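Local coordinates for protein 2'-deoxycytidine 5'-triphosphate deaminase (Agrobacterium tumefaciens, PDB 2R9Q) that probably deaminates dCTP to dUTP, supplying the precursor from which many bacteria make thymidylate, at residues B[45-50]-B[155-160]; B[89-94]-B[145-150]; B[172-177]-B[336-341]; B[267-272]-B[295-300]. All coordinates share one frame; numbering follows the deposited sequence.

Contact 1: B[45-50]-B[155-160]; sequences LRLGSK and IVVRRG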
loop_
_atom_site.group_PDB
_atom_site.type_symbol
_atom_site.label_atom_id
_atom_site.label_comp_id
_atom_site.label_asym_id
_atom_site.label_seq_id
_atom_site.Cartn_x
_atom_site.Cartn_y
_atom_site.Cartn_z
ATOM N N LEU B 45 -13.139 -18.221 -23.937
ATOM C CA LEU B 45 -13.255 -19.278 -22.963
ATOM C C LEU B 45 -14.202 -18.829 -21.861
ATOM O O LEU B 45 -14.178 -17.682 -21.446
ATOM C CB LEU B 45 -11.882 -19.625 -22.370
ATOM C CG LEU B 45 -10.787 -20.116 -23.306
ATOM C CD1 LEU B 45 -9.432 -20.007 -22.568
ATOM C CD2 LEU B 45 -11.091 -21.532 -23.803
ATOM N N ARG B 46 -15.029 -19.748 -21.397
ATOM C CA ARG B 46 -16.043 -19.469 -20.419
ATOM C C ARG B 46 -15.730 -20.169 -19.117
ATOM O O ARG B 46 -15.306 -21.307 -19.110
ATOM C CB ARG B 46 -17.418 -19.960 -20.900
ATOM C CG ARG B 46 -17.956 -19.341 -22.169
ATOM C CD ARG B 46 -19.252 -19.989 -22.594
ATOM N NE ARG B 46 -19.076 -21.335 -23.162
ATOM C CZ ARG B 46 -20.067 -22.049 -23.704
ATOM N NH1 ARG B 46 -19.835 -23.260 -24.179
ATOM N NH2 ARG B 46 -21.290 -21.557 -23.784
ATOM N N LEU B 47 -16.003 -19.471 -18.026
ATOM C CA LEU B 47 -15.960 -20.033 -16.679
ATOM C C LEU B 47 -17.016 -21.106 -16.456
ATOM O O LEU B 47 -18.183 -21.001 -16.914
ATOM C CB LEU B 47 -16.149 -18.943 -15.600
ATOM C CG LEU B 47 -15.318 -17.654 -15.660
ATOM C CD1 LEU B 47 -15.567 -16.802 -14.412
ATOM C CD2 LEU B 47 -13.848 -17.952 -15.881
ATOM N N GLY B 48 -16.571 -22.139 -15.755
ATOM C CA GLY B 48 -17.436 -23.170 -15.208
ATOM C C GLY B 48 -18.203 -22.680 -13.972
ATOM O O GLY B 48 -18.283 -21.483 -13.714
ATOM N N SER B 49 -18.773 -23.633 -13.239
ATOM C CA SER B 49 -19.646 -23.377 -12.080
ATOM C C SER B 49 -18.964 -23.214 -10.699
ATOM O O SER B 49 -19.621 -22.839 -9.750
ATOM C CB SER B 49 -20.660 -24.517 -11.976
ATOM O OG SER B 49 -21.385 -24.674 -13.186
ATOM N N LYS B 50 -17.671 -23.518 -10.596
ATOM C CA LYS B 50 -16.944 -23.476 -9.332
ATOM C C LYS B 50 -15.676 -22.617 -9.503
ATOM O O LYS B 50 -14.939 -22.759 -10.500
ATOM C CB LYS B 50 -16.440 -24.864 -8.912
ATOM C CG LYS B 50 -17.378 -26.013 -8.517
ATOM C CD LYS B 50 -16.397 -27.137 -7.885
ATOM C CE LYS B 50 -17.039 -28.503 -7.286
ATOM N NZ LYS B 50 -16.123 -29.243 -6.205
ATOM N N ILE B 155 -14.583 -7.541 -8.965
ATOM C CA ILE B 155 -15.406 -7.964 -10.096
ATOM C C ILE B 155 -16.441 -8.991 -9.709
ATOM O O ILE B 155 -16.275 -9.690 -8.738
ATOM C CB ILE B 155 -14.567 -8.397 -11.302
ATOM C CG1 ILE B 155 -13.733 -9.643 -11.015
ATOM C CG2 ILE B 155 -13.718 -7.217 -11.816
ATOM C CD1 ILE B 155 -13.200 -10.354 -12.270
ATOM N N VAL B 156 -17.547 -9.032 -10.448
ATOM C CA VAL B 156 -18.481 -10.162 -10.359
ATOM C C VAL B 156 -18.428 -11.019 -11.631
ATOM O O VAL B 156 -18.482 -10.502 -12.749
ATOM C CB VAL B 156 -19.968 -9.772 -9.902
ATOM C CG1 VAL B 156 -20.299 -8.347 -10.256
ATOM C CG2 VAL B 156 -21.004 -10.728 -10.490
ATOM N N VAL B 157 -18.301 -12.324 -11.407
ATOM C CA VAL B 157 -18.229 -13.359 -12.444
ATOM C C VAL B 157 -19.196 -14.486 -12.155
ATOM O O VAL B 157 -19.654 -14.656 -11.038
ATOM C CB VAL B 157 -16.777 -13.946 -12.641
ATOM C CG1 VAL B 157 -15.774 -12.816 -12.854
ATOM C CG2 VAL B 157 -16.368 -14.918 -11.497
ATOM N N ARG B 158 -19.495 -15.265 -13.175
ATOM C CA ARG B 158 -20.383 -16.387 -13.051
ATOM C C ARG B 158 -20.120 -17.393 -14.147
ATOM O O ARG B 158 -19.293 -17.167 -15.039
ATOM C CB ARG B 158 -21.836 -15.920 -13.133
ATOM C CG ARG B 158 -22.158 -15.165 -14.431
ATOM C CD ARG B 158 -23.555 -14.689 -14.443
ATOM N NE ARG B 158 -23.835 -13.750 -13.370
ATOM C CZ ARG B 158 -23.544 -12.457 -13.410
ATOM N NH1 ARG B 158 -22.941 -11.938 -14.458
ATOM N NH2 ARG B 158 -23.859 -11.669 -12.389
ATOM N N ARG B 159 -20.863 -18.499 -14.086
ATOM C CA ARG B 159 -20.811 -19.520 -15.112
ATOM C C ARG B 159 -21.120 -18.830 -16.434
ATOM O O ARG B 159 -22.097 -18.120 -16.550
ATOM C CB ARG B 159 -21.767 -20.657 -14.814
ATOM C CG ARG B 159 -21.704 -21.759 -15.829
ATOM C CD ARG B 159 -22.785 -22.800 -15.644
ATOM N NE ARG B 159 -22.817 -23.740 -16.779
ATOM C CZ ARG B 159 -22.009 -24.794 -16.925
ATOM N NH1 ARG B 159 -21.086 -25.090 -16.009
ATOM N NH2 ARG B 159 -22.123 -25.573 -17.988
ATOM N N GLY B 160 -20.232 -19.019 -17.396
ATOM C CA GLY B 160 -20.321 -18.370 -18.684
ATOM C C GLY B 160 -19.453 -17.155 -18.940
ATOM O O GLY B 160 -19.269 -16.790 -20.074
#
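Leu47 carries the tight half of this contact: its CD1 butts against the beta-branched Val157, 3.6 Å from CG2, the two side chains crossing at about a right angle. CB of Leu47 rests near the carbonyl of Arg158, and its own carbonyl receives the N-H of Gly160 (N to O 2.9 Å) in a nearly straight bond, 172° at the hydrogen. Branched apolar residues suit this buried spot, which Val94 of strand 91-101 and Leu163 of strand 162-170 also line. Arg46, buried as well, offers just its aliphatic stem, CG lying 3.6 Å from Gly160 O, while its guanidinium is satisfied outside the contact by Ser29 and Glu98. The backbone angles of Arg159 and Gly160 are those of a type II beta turn, whose third position favours glycine, and this turn joins strand 155-157 to strand 162-170 in the N-terminal domain, of the dUTPase clan. The Gly160-Leu47 bond lies just past the end of strand 42-46, next to its pairing with 162-170. Toward the more exposed side the packing thins. Arg159 leaves the turn with CG anti to N (chi1 -178°) and runs extended, bringing NH1 to 2.9 Å from Ser49 OG; that bond is bent (137° at the hydrogen), and the same NH1 has a salt bridge to Glu30.

Contact 2: B[89-94]-B[145-150]; sequences GCVYIV and YLEISP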
loop_
_atom_site.group_PDB
_atom_site.type_symbol
_atom_site.label_atom_id
_atom_site.label_comp_id
_atom_site.label_asym_id
_atom_site.label_seq_id
_atom_site.Cartn_x
_atom_site.Cartn_y
_atom_site.Cartn_z
ATOM N N GLY B 89 -6.448 -8.448 -5.066
ATOM C CA GLY B 89 -5.353 -9.027 -4.299
ATOM C C GLY B 89 -5.550 -10.487 -3.987
ATOM O O GLY B 89 -4.745 -11.080 -3.286
ATOM N N CYS B 90 -6.635 -11.068 -4.479
ATOM C CA CYS B 90 -7.026 -12.448 -4.148
ATOM C C CYS B 90 -6.903 -13.280 -5.381
ATOM O O CYS B 90 -7.099 -12.763 -6.457
ATOM C CB CYS B 90 -8.456 -12.522 -3.599
ATOM S SG CYS B 90 -8.642 -11.724 -2.024
ATOM N N VAL B 91 -6.573 -14.562 -5.191
ATOM C CA VAL B 91 -6.265 -15.469 -6.284
ATOM C C VAL B 91 -7.313 -16.579 -6.304
ATOM O O VAL B 91 -7.650 -17.176 -5.281
ATOM C CB VAL B 91 -4.788 -16.008 -6.204
ATOM C CG1 VAL B 91 -4.395 -16.768 -7.448
ATOM C CG2 VAL B 91 -3.807 -14.876 -5.935
ATOM N N TYR B 92 -7.867 -16.793 -7.482
ATOM C CA TYR B 92 -8.896 -17.798 -7.720
ATOM C C TYR B 92 -8.518 -18.662 -8.898
ATOM O O TYR B 92 -8.011 -18.163 -9.888
ATOM C CB TYR B 92 -10.268 -17.136 -7.988
ATOM C CG TYR B 92 -10.713 -16.137 -6.943
ATOM C CD1 TYR B 92 -11.439 -16.534 -5.832
ATOM C CD2 TYR B 92 -10.401 -14.800 -7.073
ATOM C CE1 TYR B 92 -11.844 -15.626 -4.883
ATOM C CE2 TYR B 92 -10.792 -13.876 -6.137
ATOM C CZ TYR B 92 -11.518 -14.282 -5.040
ATOM O OH TYR B 92 -11.904 -13.334 -4.125
ATOM N N ILE B 93 -8.718 -19.965 -8.779
ATOM C CA ILE B 93 -8.597 -20.890 -9.918
ATOM C C ILE B 93 -10.000 -21.351 -10.308
ATOM O O ILE B 93 -10.815 -21.688 -9.452
ATOM C CB ILE B 93 -7.679 -22.126 -9.641
ATOM C CG1 ILE B 93 -6.400 -21.728 -8.885
ATOM C CG2 ILE B 93 -7.314 -22.848 -10.937
ATOM C CD1 ILE B 93 -5.490 -20.881 -9.621
ATOM N N VAL B 94 -10.271 -21.306 -11.614
ATOM C CA VAL B 94 -11.582 -21.602 -12.182
ATOM C C VAL B 94 -11.463 -22.598 -13.339
ATOM O O VAL B 94 -10.868 -22.274 -14.376
ATOM C CB VAL B 94 -12.304 -20.321 -12.624
ATOM C CG1 VAL B 94 -13.661 -20.649 -13.179
ATOM C CG2 VAL B 94 -12.413 -19.380 -11.458
ATOM N N TYR B 145 -7.937 -24.341 -17.218
ATOM C CA TYR B 145 -8.199 -23.602 -15.996
ATOM C C TYR B 145 -7.810 -22.160 -16.203
ATOM O O TYR B 145 -6.850 -21.877 -16.939
ATOM C CB TYR B 145 -7.428 -24.214 -14.830
ATOM C CG TYR B 145 -7.817 -25.639 -14.541
ATOM C CD1 TYR B 145 -8.751 -25.945 -13.551
ATOM C CD2 TYR B 145 -7.273 -26.693 -15.271
ATOM C CE1 TYR B 145 -9.126 -27.251 -13.297
ATOM C CE2 TYR B 145 -7.660 -27.995 -15.028
ATOM C CZ TYR B 145 -8.586 -28.268 -14.040
ATOM O OH TYR B 145 -8.959 -29.565 -13.772
ATOM N N LEU B 146 -8.598 -21.249 -15.624
ATOM C CA LEU B 146 -8.218 -19.823 -15.554
ATOM C C LEU B 146 -7.906 -19.396 -14.116
ATOM O O LEU B 146 -8.719 -19.511 -13.217
ATOM C CB LEU B 146 -9.249 -18.892 -16.197
ATOM C CG LEU B 146 -8.815 -17.471 -16.583
ATOM C CD1 LEU B 146 -7.745 -17.484 -17.649
ATOM C CD2 LEU B 146 -9.982 -16.578 -17.016
ATOM N N GLU B 147 -6.680 -18.954 -13.916
ATOM C CA GLU B 147 -6.303 -18.214 -12.731
ATOM C C GLU B 147 -6.729 -16.744 -12.860
ATOM O O GLU B 147 -6.439 -16.101 -13.865
ATOM C CB GLU B 147 -4.821 -18.308 -12.560
ATOM C CG GLU B 147 -4.291 -17.948 -11.218
ATOM C CD GLU B 147 -2.815 -18.394 -11.079
ATOM O OE1 GLU B 147 -1.913 -17.609 -11.484
ATOM O OE2 GLU B 147 -2.575 -19.537 -10.579
ATOM N N ILE B 148 -7.434 -16.237 -11.848
ATOM C CA ILE B 148 -7.952 -14.880 -11.850
ATOM C C ILE B 148 -7.553 -14.173 -10.583
ATOM O O ILE B 148 -7.870 -14.607 -9.477
ATOM C CB ILE B 148 -9.530 -14.773 -11.987
ATOM C CG1 ILE B 148 -10.099 -15.590 -13.133
ATOM C CG2 ILE B 148 -9.985 -13.289 -12.146
ATOM C CD1 ILE B 148 -11.622 -15.797 -13.089
ATOM N N SER B 149 -6.891 -13.044 -10.766
ATOM C CA SER B 149 -6.662 -12.085 -9.691
ATOM C C SER B 149 -6.985 -10.651 -10.116
ATOM O O SER B 149 -6.236 -10.041 -10.888
ATOM C CB SER B 149 -5.223 -12.156 -9.182
ATOM O OG SER B 149 -5.149 -11.469 -7.965
ATOM N N PRO B 150 -8.098 -10.105 -9.621
ATOM C CA PRO B 150 -8.410 -8.682 -9.865
ATOM C C PRO B 150 -7.382 -7.770 -9.200
ATOM O O PRO B 150 -7.004 -8.018 -8.095
ATOM C CB PRO B 150 -9.787 -8.514 -9.214
ATOM C CG PRO B 150 -10.309 -9.908 -9.080
ATOM C CD PRO B 150 -9.148 -10.734 -8.809
#
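The ring of Tyr92 turns an edge to the opposing strand: CD2 lies 3.5 Å from Ile148 O, and CD of Pro150 approaches the same plane more loosely. Neither ring face is met from that strand, and the phenol OH is hydrogen-bonded to the backbone N of Glu87 of the same chain. Tyr145 touches mainly through CB, which meets Ile93 CG2 at 4.1 Å. The carboxylate of Glu147 has Ile93 CD1 3.3 Å from OE2, while OE1 is bound by Ser57; a trans first torsion (chi1 -163°) carries the extended chain across the isoleucine, at a slant. On the other face of the sheet Val94 CG2 packs on Ile148 CD1 at 4.0 Å. These are neighbouring antiparallel strands of the dUTPase-like N-terminal domain, with Tyr92-Ile148 and Val94-Leu146 as hydrogen-bonded pairs and Ile93-Glu147 as the non-hydrogen-bonded pair between them. Val322 of a second subunit packs on Val91 and Ser149. Next to Pro150, the Ser149 hydroxyl, also hydrogen-bonded to Arg151 NH2, donates to Cys90 O (OG to O 2.8 Å) from 55° out of the carbonyl plane. Pro150 has no N-H to offer Cys90 O, and the neighbouring serine hydroxyl supplies the missing donor.

Contact 3: B[172-177]-B[336-341]; sequences HALLNE and VYEHML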
loop_
_atom_site.group_PDB
_atom_site.type_symbol
_atom_site.label_atom_id
_atom_site.label_comp_id
_atom_site.label_asym_id
_atom_site.label_seq_id
_atom_site.Cartn_x
_atom_site.Cartn_y
_atom_site.Cartn_z
ATOM N N HIS B 172 4.405 -22.030 -36.586
ATOM C CA HIS B 172 4.529 -20.670 -36.120
ATOM C C HIS B 172 4.876 -19.785 -37.303
ATOM O O HIS B 172 6.023 -19.431 -37.488
ATOM C CB HIS B 172 5.591 -20.611 -35.019
ATOM C CG HIS B 172 5.363 -19.536 -34.006
ATOM N ND1 HIS B 172 6.383 -19.024 -33.230
ATOM C CD2 HIS B 172 4.241 -18.865 -33.649
ATOM C CE1 HIS B 172 5.893 -18.097 -32.427
ATOM N NE2 HIS B 172 4.596 -17.981 -32.660
ATOM N N ALA B 173 3.847 -19.403 -38.059
ATOM C CA ALA B 173 3.984 -18.683 -39.327
ATOM C C ALA B 173 4.064 -17.174 -39.146
ATOM O O ALA B 173 3.282 -16.424 -39.745
ATOM C CB ALA B 173 2.839 -19.040 -40.259
ATOM N N LEU B 174 5.022 -16.750 -38.320
ATOM C CA LEU B 174 5.331 -15.346 -38.118
ATOM C C LEU B 174 5.975 -14.747 -39.355
ATOM O O LEU B 174 6.686 -15.417 -40.100
ATOM C CB LEU B 174 6.308 -15.144 -36.959
ATOM C CG LEU B 174 5.901 -15.248 -35.483
ATOM C CD1 LEU B 174 4.380 -15.257 -35.292
ATOM C CD2 LEU B 174 6.595 -16.440 -34.817
ATOM N N LEU B 175 5.741 -13.459 -39.535
ATOM C CA LEU B 175 6.393 -12.693 -40.581
ATOM C C LEU B 175 7.708 -12.126 -40.065
ATOM O O LEU B 175 7.788 -11.692 -38.920
ATOM C CB LEU B 175 5.476 -11.565 -41.048
ATOM C CG LEU B 175 4.326 -11.996 -41.958
ATOM C CD1 LEU B 175 3.440 -13.026 -41.281
ATOM C CD2 LEU B 175 3.549 -10.752 -42.382
ATOM N N ASN B 176 8.740 -12.151 -40.911
ATOM C CA ASN B 176 10.006 -11.457 -40.629
ATOM C C ASN B 176 9.953 -10.000 -41.156
ATOM O O ASN B 176 8.915 -9.569 -41.684
ATOM C CB ASN B 176 11.223 -12.250 -41.162
ATOM C CG ASN B 176 11.253 -12.392 -42.708
ATOM O OD1 ASN B 176 10.247 -12.239 -43.411
ATOM N ND2 ASN B 176 12.433 -12.713 -43.224
ATOM N N GLU B 177 11.038 -9.243 -40.987
ATOM C CA GLU B 177 11.052 -7.844 -41.401
ATOM C C GLU B 177 10.516 -7.613 -42.816
ATOM O O GLU B 177 9.640 -6.776 -43.021
ATOM C CB GLU B 177 12.453 -7.254 -41.287
ATOM C CG GLU B 177 12.737 -6.558 -39.957
ATOM C CD GLU B 177 13.476 -5.210 -40.135
ATOM O OE1 GLU B 177 12.937 -4.309 -40.866
ATOM O OE2 GLU B 177 14.584 -5.061 -39.532
ATOM N N VAL B 336 3.203 -7.936 -33.583
ATOM C CA VAL B 336 3.767 -9.055 -34.329
ATOM C C VAL B 336 2.686 -9.761 -35.188
ATOM O O VAL B 336 1.629 -10.119 -34.692
ATOM C CB VAL B 336 4.431 -10.042 -33.379
ATOM C CG1 VAL B 336 4.821 -11.298 -34.109
ATOM C CG2 VAL B 336 5.646 -9.392 -32.703
ATOM N N TYR B 337 2.984 -9.944 -36.475
ATOM C CA TYR B 337 2.042 -10.483 -37.444
ATOM C C TYR B 337 2.289 -11.981 -37.682
ATOM O O TYR B 337 3.415 -12.461 -37.621
ATOM C CB TYR B 337 2.112 -9.704 -38.760
ATOM C CG TYR B 337 1.521 -8.315 -38.681
ATOM C CD1 TYR B 337 0.233 -8.063 -39.103
ATOM C CD2 TYR B 337 2.256 -7.248 -38.173
ATOM C CE1 TYR B 337 -0.319 -6.803 -39.011
ATOM C CE2 TYR B 337 1.704 -5.971 -38.082
ATOM C CZ TYR B 337 0.419 -5.750 -38.512
ATOM O OH TYR B 337 -0.136 -4.478 -38.441
ATOM N N GLU B 338 1.208 -12.697 -37.948
ATOM C CA GLU B 338 1.241 -14.113 -38.195
ATOM C C GLU B 338 0.195 -14.435 -39.278
ATOM O O GLU B 338 -0.884 -13.821 -39.318
ATOM C CB GLU B 338 0.954 -14.843 -36.879
ATOM C CG GLU B 338 1.257 -16.327 -36.872
ATOM C CD GLU B 338 0.974 -17.017 -35.538
ATOM O OE1 GLU B 338 0.725 -16.320 -34.507
ATOM O OE2 GLU B 338 1.008 -18.272 -35.534
ATOM N N HIS B 339 0.541 -15.369 -40.171
ATOM C CA HIS B 339 -0.359 -15.829 -41.233
ATOM C C HIS B 339 -1.564 -16.593 -40.704
ATOM O O HIS B 339 -1.451 -17.460 -39.846
ATOM C CB HIS B 339 0.334 -16.772 -42.224
ATOM C CG HIS B 339 1.325 -16.108 -43.120
ATOM N ND1 HIS B 339 0.969 -15.504 -44.307
ATOM C CD2 HIS B 339 2.670 -15.989 -43.023
ATOM C CE1 HIS B 339 2.051 -15.007 -44.880
ATOM N NE2 HIS B 339 3.096 -15.287 -44.121
ATOM N N MET B 340 -2.717 -16.290 -41.270
ATOM C CA MET B 340 -3.873 -17.133 -41.113
ATOM C C MET B 340 -3.713 -18.361 -42.001
ATOM O O MET B 340 -3.065 -18.291 -43.044
ATOM C CB MET B 340 -5.110 -16.354 -41.492
ATOM C CG MET B 340 -5.398 -15.181 -40.577
ATOM S SD MET B 340 -5.702 -15.576 -38.856
ATOM C CE MET B 340 -7.326 -16.328 -38.909
ATOM N N LEU B 341 -4.261 -19.485 -41.547
ATOM C CA LEU B 341 -4.381 -20.699 -42.351
ATOM C C LEU B 341 -5.384 -20.517 -43.494
ATOM O O LEU B 341 -5.123 -20.952 -44.603
ATOM C CB LEU B 341 -4.830 -21.891 -41.495
ATOM C CG LEU B 341 -3.795 -22.793 -40.836
ATOM C CD1 LEU B 341 -4.519 -23.941 -40.129
ATOM C CD2 LEU B 341 -2.788 -23.303 -41.856
HETATM O O HOH W 1 1.119 -20.636 -37.014
HETATM O O HOH W 2 6.213 -9.338 -36.970
#
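Val336 begins the contact loosely, its CG1 4.2 Å from Leu174 CD1. At Tyr337 the grip tightens: its carbonyl accepts the N-H of Leu175 (N to O 3.2 Å), although the donor stands 39° out of the carbonyl plane, and Leu175 CD2 touches its CB. The phenol itself leads away to the carbonyl of His270. Glu338 makes a single backbone bridge with Leu174 and lays its methylene CG 3.7 Å from Leu174 CD1; from there its extended chain reaches on to Arg169. His339 N then donates to Ala173 O at 3.0 Å, nearly straight at 172°. Its imidazole receives Leu175 CD1 3.5 Å from CD2, while NE2 bonds Glu179 on helix 177-186. Ala173, small enough to sit against His339 CB, is the centre of an inverse gamma turn, the bend that presents its carbonyl; the two backbone bonds fasten the loop between strand 162-170 and helix 177-186 along the end of strand 331-339. The carboxylate of Glu338 has a salt bridge to Arg169 through OE2, and a water lies 2.8 Å from that OE2 and also accepts from Ala173 N, so the charge pair and the water probably tie strand 331-339 to the end of strand 162-170 and to the loop that follows it.

Contact 4: B[267-272]-B[295-300]; sequences EAVHVP and GFFDPG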
loop_
_atom_site.group_PDB
_atom_site.type_symbol
_atom_site.label_atom_id
_atom_site.label_comp_id
_atom_site.label_asym_id
_atom_site.label_seq_id
_atom_site.Cartn_x
_atom_site.Cartn_y
_atom_site.Cartn_z
ATOM N N GLU B 267 0.235 5.471 -33.465
ATOM C CA GLU B 267 -0.027 4.761 -34.711
ATOM C C GLU B 267 -1.455 4.220 -34.835
ATOM O O GLU B 267 -1.982 3.584 -33.922
ATOM C CB GLU B 267 0.972 3.634 -34.925
ATOM C CG GLU B 267 2.400 4.093 -34.939
ATOM C CD GLU B 267 2.998 4.260 -33.563
ATOM O OE1 GLU B 267 2.318 3.878 -32.578
ATOM O OE2 GLU B 267 4.153 4.768 -33.467
ATOM N N ALA B 268 -2.073 4.536 -35.976
ATOM C CA ALA B 268 -3.313 3.928 -36.432
ATOM C C ALA B 268 -2.888 2.671 -37.203
ATOM O O ALA B 268 -2.219 2.768 -38.224
ATOM C CB ALA B 268 -4.088 4.891 -37.323
ATOM N N VAL B 269 -3.285 1.504 -36.708
ATOM C CA VAL B 269 -2.810 0.216 -37.216
ATOM C C VAL B 269 -3.923 -0.628 -37.908
ATOM O O VAL B 269 -5.107 -0.505 -37.601
ATOM C CB VAL B 269 -1.986 -0.554 -36.074
ATOM C CG1 VAL B 269 -2.877 -1.251 -35.013
ATOM C CG2 VAL B 269 -1.035 -1.536 -36.687
ATOM N N HIS B 270 -3.531 -1.452 -38.877
ATOM C CA HIS B 270 -4.448 -2.322 -39.631
ATOM C C HIS B 270 -3.853 -3.743 -39.709
ATOM O O HIS B 270 -2.651 -3.921 -39.930
ATOM C CB HIS B 270 -4.719 -1.699 -41.002
ATOM C CG HIS B 270 -5.367 -2.599 -42.020
ATOM N ND1 HIS B 270 -6.588 -3.214 -41.817
ATOM C CD2 HIS B 270 -4.994 -2.925 -43.281
ATOM C CE1 HIS B 270 -6.923 -3.896 -42.898
ATOM N NE2 HIS B 270 -5.975 -3.726 -43.801
ATOM N N VAL B 271 -4.709 -4.732 -39.429
ATOM C CA VAL B 271 -4.414 -6.160 -39.604
ATOM C C VAL B 271 -5.278 -6.679 -40.784
ATOM O O VAL B 271 -6.494 -6.788 -40.669
ATOM C CB VAL B 271 -4.677 -6.975 -38.321
ATOM C CG1 VAL B 271 -4.178 -8.375 -38.483
ATOM C CG2 VAL B 271 -4.006 -6.335 -37.108
ATOM N N PRO B 272 -4.648 -6.927 -41.954
ATOM C CA PRO B 272 -5.333 -7.508 -43.116
ATOM C C PRO B 272 -5.998 -8.855 -42.822
ATOM O O PRO B 272 -5.520 -9.587 -41.956
ATOM C CB PRO B 272 -4.200 -7.681 -44.125
ATOM C CG PRO B 272 -3.184 -6.641 -43.738
ATOM C CD PRO B 272 -3.246 -6.592 -42.270
ATOM N N GLY B 295 -2.608 -8.473 -26.019
ATOM C CA GLY B 295 -3.545 -9.458 -26.483
ATOM C C GLY B 295 -3.501 -9.720 -27.962
ATOM O O GLY B 295 -2.576 -9.319 -28.697
ATOM N N PHE B 296 -4.533 -10.435 -28.376
ATOM C CA PHE B 296 -4.710 -10.807 -29.767
ATOM C C PHE B 296 -5.433 -9.688 -30.526
ATOM O O PHE B 296 -6.302 -9.055 -30.000
ATOM C CB PHE B 296 -5.478 -12.126 -29.849
ATOM C CG PHE B 296 -4.725 -13.304 -29.311
ATOM C CD1 PHE B 296 -3.386 -13.523 -29.652
ATOM C CD2 PHE B 296 -5.356 -14.225 -28.481
ATOM C CE1 PHE B 296 -2.713 -14.647 -29.179
ATOM C CE2 PHE B 296 -4.687 -15.329 -27.996
ATOM C CZ PHE B 296 -3.362 -15.539 -28.341
ATOM N N PHE B 297 -4.973 -9.432 -31.745
ATOM C CA PHE B 297 -5.654 -8.611 -32.733
ATOM C C PHE B 297 -6.241 -9.539 -33.783
ATOM O O PHE B 297 -5.579 -10.459 -34.242
ATOM C CB PHE B 297 -4.661 -7.645 -33.381
ATOM C CG PHE B 297 -4.309 -6.497 -32.516
ATOM C CD1 PHE B 297 -4.694 -5.223 -32.853
ATOM C CD2 PHE B 297 -3.614 -6.688 -31.327
ATOM C CE1 PHE B 297 -4.362 -4.155 -32.025
ATOM C CE2 PHE B 297 -3.306 -5.643 -30.513
ATOM C CZ PHE B 297 -3.663 -4.376 -30.863
ATOM N N ASP B 298 -7.486 -9.297 -34.152
ATOM C CA ASP B 298 -8.159 -10.121 -35.161
ATOM C C ASP B 298 -7.921 -9.618 -36.575
ATOM O O ASP B 298 -7.774 -8.425 -36.781
ATOM C CB ASP B 298 -9.680 -10.164 -34.926
ATOM C CG ASP B 298 -10.099 -11.156 -33.843
ATOM O OD1 ASP B 298 -9.632 -12.346 -33.859
ATOM O OD2 ASP B 298 -10.924 -10.720 -32.994
ATOM N N PRO B 299 -7.929 -10.540 -37.554
ATOM C CA PRO B 299 -8.016 -10.156 -38.962
ATOM C C PRO B 299 -9.126 -9.163 -39.158
ATOM O O PRO B 299 -10.214 -9.364 -38.632
ATOM C CB PRO B 299 -8.355 -11.472 -39.679
ATOM C CG PRO B 299 -7.969 -12.542 -38.774
ATOM C CD PRO B 299 -7.852 -12.001 -37.390
ATOM N N GLY B 300 -8.843 -8.096 -39.881
ATOM C CA GLY B 300 -9.828 -7.029 -40.099
ATOM C C GLY B 300 -9.769 -5.874 -39.103
ATOM O O GLY B 300 -10.513 -4.905 -39.253
#
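Apolar packing centres on Val271, whose CG2 meets Phe297 CB at 4.0 Å, the two side chains crossing at about a right angle. The valine's rotation about CA-CB (chi1 -172°) sets CG2 beside its own backbone N and turns it to the phenylalanine. Further back along the same segment, Val269 CG1 comes within 4.4 Å of Phe297 CE1, a looser touch. Compact beta-branched residues fit here because the aromatic ring is already packed: Phe301 meets it edge-to-face, and Leu335, Ala277 and Met279 line it from neighbouring strands. Contacts between side chain and backbone are fewer; Val271 CB lies 3.8 Å from Asp298 O, and Pro299 CB approaches the carbonyl of Pro272. One hydrogen bond crosses between the segments, from Gly300 N to Val271 O at 2.8 Å, somewhat bent (144° at the hydrogen) and tilted from the carbonyl plane. Other polar atoms bond to residues beyond the two segments: Asp298 OD1 takes the N-H of Ala41, and Phe297 O accepts from the guanidinium (NH2) of Arg167, both from the N-terminal half of the chain. Pro299 and Gly300 have the backbone angles of a type II beta turn, for which proline followed by glycine is a classic sequence, and here the turn leads out of edge strand 296-297 within the dUTPase-like beta fold of the C-terminal domain.

Contacts 1 and 2 form one unit in the N-terminal domain: their centres are 11 Å apart, contact 2 is nested in the loop that contact 1 closes, and Val94 CG1 packs 3.8 Å from Leu47 CD2. Contacts 3 and 4 make a second unit, with centres about 13 Å apart, joined by Tyr337 OH and His270 O at 3.0 Å, a probable hydrogen bond. The two units lie on opposite sides of the chain's centre, contacts 1 and 4 being 28 Å apart between centres. Contacts 1 and 4 resemble each other: in each, a glycine in a type II turn donates to a carbonyl beside a branched apolar residue, consistent with two domains of one clan.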